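PDB 1FKM: protein (GYP1P) from Saccharomyces cerevisiae, which stimulates GTP hydrolysis by Ypt/Rab GTPases, chiefly Ypt1 and Ypt7, through its Rab-GAP TBC domain, supplying an arginine finger and a glutamine finger in trans. Local coordinates for residues A[5-8]-A[9-13]; A[28-31]-A[32-36]. One frame throughout, in Å; residues are numbered along the deposited sequence.

Interaction 1 (A[5-8]-A[9-13])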
loop_
_atom_site.group_PDB
_atom_site.type_symbol
_atom_site.label_atom_id
_atom_site.label_comp_id
_atom_site.label_asym_id
_atom_site.label_seq_id
_atom_site.Cartn_x
_atom_site.Cartn_y
_atom_site.Cartn_z
ATOM N N ILE A 5 23.311 -10.546 3.607
ATOM C CA ILE A 5 24.393 -9.577 3.456
ATOM C C ILE A 5 24.736 -9.338 1.990
ATOM O O ILE A 5 24.945 -8.200 1.562
ATOM C CB ILE A 5 25.670 -10.053 4.184
ATOM C CG1 ILE A 5 25.383 -10.236 5.677
ATOM C CG2 ILE A 5 26.797 -9.056 3.966
ATOM C CD1 ILE A 5 24.864 -8.987 6.367
ATOM N N GLN A 6 24.807 -10.424 1.230
ATOM C CA GLN A 6 25.117 -10.356 -0.190
ATOM C C GLN A 6 24.037 -9.557 -0.923
ATOM O O GLN A 6 24.336 -8.691 -1.746
ATOM C CB GLN A 6 25.184 -11.774 -0.770
ATOM C CG GLN A 6 25.557 -11.847 -2.247
ATOM C CD GLN A 6 27.040 -11.641 -2.494
ATOM O OE1 GLN A 6 27.501 -11.687 -3.635
ATOM N NE2 GLN A 6 27.796 -11.418 -1.425
ATOM N N ARG A 7 22.779 -9.847 -0.615
ATOM C CA ARG A 7 21.678 -9.158 -1.271
ATOM C C ARG A 7 21.745 -7.656 -1.013
ATOM O O ARG A 7 21.480 -6.849 -1.905
ATOM C CB ARG A 7 20.342 -9.728 -0.799
ATOM C CG ARG A 7 19.166 -9.240 -1.633
ATOM C CD ARG A 7 17.939 -10.114 -1.450
ATOM N NE ARG A 7 16.844 -9.673 -2.309
ATOM C CZ ARG A 7 16.799 -9.833 -3.632
ATOM N NH1 ARG A 7 17.792 -10.437 -4.276
ATOM N NH2 ARG A 7 15.751 -9.389 -4.315
ATOM N N ILE A 8 22.114 -7.284 0.206
ATOM C CA ILE A 8 22.235 -5.878 0.554
ATOM C C ILE A 8 23.313 -5.246 -0.320
ATOM O O ILE A 8 23.163 -4.118 -0.791
ATOM C CB ILE A 8 22.586 -5.720 2.056
ATOM C CG1 ILE A 8 21.356 -6.080 2.901
ATOM C CG2 ILE A 8 23.053 -4.305 2.348
ATOM C CD1 ILE A 8 21.621 -6.195 4.390
ATOM N N SER A 9 24.393 -5.987 -0.548
ATOM C CA SER A 9 25.492 -5.497 -1.373
ATOM C C SER A 9 25.068 -5.311 -2.832
ATOM O O SER A 9 25.481 -4.354 -3.478
ATOM C CB SER A 9 26.677 -6.464 -1.311
ATOM O OG SER A 9 27.740 -6.000 -2.125
ATOM N N LYS A 10 24.257 -6.231 -3.346
ATOM C CA LYS A 10 23.784 -6.135 -4.726
ATOM C C LYS A 10 22.982 -4.852 -4.908
ATOM O O LYS A 10 23.127 -4.156 -5.909
ATOM C CB LYS A 10 22.914 -7.345 -5.079
ATOM C CG LYS A 10 23.661 -8.671 -5.067
ATOM C CD LYS A 10 22.757 -9.820 -5.483
ATOM C CE LYS A 10 22.271 -9.652 -6.918
ATOM N NZ LYS A 10 21.338 -10.743 -7.327
ATOM N N PHE A 11 22.126 -4.537 -3.942
ATOM C CA PHE A 11 21.344 -3.311 -4.032
ATOM C C PHE A 11 22.269 -2.101 -3.903
ATOM O O PHE A 11 22.086 -1.102 -4.593
ATOM C CB PHE A 11 20.270 -3.266 -2.938
ATOM C CG PHE A 11 19.019 -4.023 -3.282
ATOM C CD1 PHE A 11 18.957 -5.406 -3.132
ATOM C CD2 PHE A 11 17.901 -3.346 -3.768
ATOM C CE1 PHE A 11 17.795 -6.105 -3.460
ATOM C CE2 PHE A 11 16.738 -4.034 -4.099
ATOM C CZ PHE A 11 16.681 -5.417 -3.945
ATOM N N ASP A 12 23.270 -2.199 -3.030
ATOM C CA ASP A 12 24.210 -1.096 -2.837
ATOM C C ASP A 12 24.886 -0.675 -4.142
ATOM O O ASP A 12 24.980 0.514 -4.441
ATOM C CB ASP A 12 25.294 -1.470 -1.817
ATOM C CG ASP A 12 24.787 -1.449 -0.387
ATOM O OD1 ASP A 12 24.112 -0.470 -0.009
ATOM O OD2 ASP A 12 25.076 -2.405 0.364
ATOM N N ASN A 13 25.361 -1.648 -4.912
ATOM C CA ASN A 13 26.029 -1.343 -6.172
ATOM C C ASN A 13 25.082 -0.813 -7.242
ATOM O O ASN A 13 25.517 -0.185 -8.204
ATOM C CB ASN A 13 26.789 -2.567 -6.684
ATOM C CG ASN A 13 28.003 -2.890 -5.828
ATOM O OD1 ASN A 13 28.772 -1.998 -5.468
ATOM N ND2 ASN A 13 28.181 -4.162 -5.501
#
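Helix 4-15, the first helix of the modelled chain, sets Arg7 beside Phe11 and Ile8 beside Asp12, one turn apart in each pair. The Arg7 chain leaves the backbone with CG anti to N (chi1 -169°) and runs extended to NE. This carries it past the rim of the Phe11 ring. Ring atom CE1 of Phe11 lies 3.9 Å from CZ of Arg7, over one face of the guanidinium but toward its rim. The two planes stand 81° apart, so the groups are not stacked flat. Arg7 O sits at the edge of the ring, in its plane, 3.2 Å from CD1 of Phe11. The backbone keeps regular i to i+4 bonds: Phe11 N donates to Arg7 O at 3.1 Å, and Lys10 N to Gln6 O at 2.9 Å. The guanidinium reaches beyond its own helix to Gly33. Ile8 and Asp12 lie side by side and point the same way, with CG2 of Ile8 3.4 Å from OD2 of Asp12. OD2 also lies 2.8 Å from Ile8 O, two acceptors whose repulsion Lys16 probably eases. The other carboxylate oxygen, OD1 of Asp12, forms a salt bridge with Lys16 and accepts a hydrogen bond from His38.

Interaction 2 (A[28-31]-A[32-36])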
loop_
_atom_site.group_PDB
_atom_site.type_symbol
_atom_site.label_atom_id
_atom_site.label_comp_id
_atom_site.label_asym_id
_atom_site.label_seq_id
_atom_site.Cartn_x
_atom_site.Cartn_y
_atom_site.Cartn_z
ATOM N N GLN A 28 14.055 -5.370 -11.629
ATOM C CA GLN A 28 14.332 -6.795 -11.754
ATOM C C GLN A 28 14.645 -7.479 -10.427
ATOM O O GLN A 28 14.064 -8.516 -10.105
ATOM C CB GLN A 28 15.493 -7.007 -12.728
ATOM C CG GLN A 28 15.990 -8.437 -12.804
ATOM C CD GLN A 28 17.145 -8.594 -13.772
ATOM O OE1 GLN A 28 18.194 -7.965 -13.613
ATOM N NE2 GLN A 28 16.958 -9.433 -14.785
ATOM N N ILE A 29 15.561 -6.905 -9.656
ATOM C CA ILE A 29 15.929 -7.500 -8.384
ATOM C C ILE A 29 14.897 -7.244 -7.289
ATOM O O ILE A 29 14.660 -8.110 -6.448
ATOM C CB ILE A 29 17.324 -6.999 -7.910
ATOM C CG1 ILE A 29 17.757 -7.775 -6.664
ATOM C CG2 ILE A 29 17.283 -5.499 -7.627
ATOM C CD1 ILE A 29 19.198 -7.518 -6.242
ATOM N N SER A 30 14.272 -6.069 -7.310
ATOM C CA SER A 30 13.279 -5.712 -6.296
ATOM C C SER A 30 12.033 -6.585 -6.316
ATOM O O SER A 30 11.363 -6.726 -5.298
ATOM C CB SER A 30 12.855 -4.246 -6.448
ATOM O OG SER A 30 13.938 -3.364 -6.203
ATOM N N TRP A 31 11.723 -7.169 -7.472
ATOM C CA TRP A 31 10.542 -8.015 -7.610
ATOM C C TRP A 31 10.572 -9.137 -6.579
ATOM O O TRP A 31 9.532 -9.544 -6.046
ATOM C CB TRP A 31 10.496 -8.632 -9.017
ATOM C CG TRP A 31 9.109 -8.856 -9.563
ATOM C CD1 TRP A 31 8.426 -8.042 -10.424
ATOM C CD2 TRP A 31 8.231 -9.958 -9.275
ATOM N NE1 TRP A 31 7.185 -8.568 -10.690
ATOM C CE2 TRP A 31 7.040 -9.741 -10.001
ATOM C CE3 TRP A 31 8.336 -11.104 -8.477
ATOM C CZ2 TRP A 31 5.957 -10.631 -9.952
ATOM C CZ3 TRP A 31 7.256 -11.989 -8.427
ATOM C CH2 TRP A 31 6.084 -11.743 -9.162
ATOM N N ASN A 32 11.776 -9.621 -6.289
ATOM C CA ASN A 32 11.953 -10.721 -5.350
ATOM C C ASN A 32 12.174 -10.299 -3.905
ATOM O O ASN A 32 12.604 -11.108 -3.090
ATOM C CB ASN A 32 13.117 -11.604 -5.810
ATOM C CG ASN A 32 12.966 -12.052 -7.251
ATOM O OD1 ASN A 32 11.920 -12.568 -7.644
ATOM N ND2 ASN A 32 14.008 -11.853 -8.047
ATOM N N GLY A 33 11.888 -9.038 -3.590
ATOM C CA GLY A 33 12.060 -8.569 -2.228
ATOM C C GLY A 33 13.186 -7.570 -2.061
ATOM O O GLY A 33 14.260 -7.711 -2.651
ATOM N N ILE A 34 12.942 -6.558 -1.239
ATOM C CA ILE A 34 13.925 -5.516 -0.993
ATOM C C ILE A 34 14.403 -5.550 0.455
ATOM O O ILE A 34 13.584 -5.557 1.378
ATOM C CB ILE A 34 13.313 -4.120 -1.271
ATOM C CG1 ILE A 34 12.808 -4.056 -2.717
ATOM C CG2 ILE A 34 14.351 -3.030 -1.014
ATOM C CD1 ILE A 34 11.835 -2.898 -2.985
ATOM N N PRO A 35 15.733 -5.586 0.672
ATOM C CA PRO A 35 16.295 -5.608 2.026
ATOM C C PRO A 35 15.685 -4.428 2.785
ATOM O O PRO A 35 15.592 -3.328 2.238
ATOM C CB PRO A 35 17.787 -5.414 1.775
ATOM C CG PRO A 35 17.991 -6.107 0.451
ATOM C CD PRO A 35 16.802 -5.630 -0.344
ATOM N N LYS A 36 15.282 -4.645 4.031
ATOM C CA LYS A 36 14.653 -3.575 4.799
ATOM C C LYS A 36 15.429 -2.259 4.833
ATOM O O LYS A 36 14.831 -1.187 4.750
ATOM C CB LYS A 36 14.349 -4.042 6.229
ATOM C CG LYS A 36 15.554 -4.480 7.043
ATOM C CD LYS A 36 15.135 -4.822 8.468
ATOM C CE LYS A 36 16.312 -5.275 9.323
ATOM N NZ LYS A 36 16.887 -6.560 8.837
#
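Asn32, Ser30 and Trp31 carry most of this contact, a type I beta turn from Ser30 to Gly33 that leads the chain out of helix 23-30. Gly33 N closes the turn by donating to Ser30 O at 2.9 Å. The donor stands well above the carbonyl plane of Ser30. Asn32 N gives a longer bond, 3.3 Å, to Ile29 O. The Asn32 side chain folds back beside its own backbone N (chi1 -53°), which brings OD1 within 4.0 Å of CE3 of Trp31. Its amide and the indole are turned 66° against each other and meet obliquely. The indole has partners outside the turn: NE1 of Trp31 bonds Glu260, and the ring makes an edge-to-face contact with Phe376. Gly33 has a positive phi of 111°, and with its backbone turned this way a CB would jam against the carbonyl O of Asn32. Ile34 and Pro35 are extended, and Ile34 turns the end of its side chain back toward the helix. Its CG1 and CD1 lie against CB and OG of Ser30, while Val42 and Trp43 of helix 39-46 also touch it. An alanine in place of Ile34 would remove every side-chain carbon beyond CB, and would probably leave CB and OG of Ser30 without this nonpolar cover and open a gap beside Val42 and Trp43. OG of Ser30 bonds Leu26 O, one turn back in its helix, and lies 3.7 Å from CG1 of Ile34.

Interaction 1 comes first in the chain, and helix 4-15 then packs against the turn of interaction 2; their centres are about 10 Å apart. The polar tie is Arg7, whose NH2 lies 2.8 Å from Gly33 O in a probable hydrogen bond. The same NH2 makes a weak bond to Ile29 O, so one nitrogen meets a carbonyl just before the turn and the one at its last residue. Phe11 adds a nonpolar join: its CE1 is 3.4 Å from CD1 of Ile29 and 3.3 Å from CD of Pro35. Both contacts lie away from the arginine finger Arg96 and the glutamine finger Gln131.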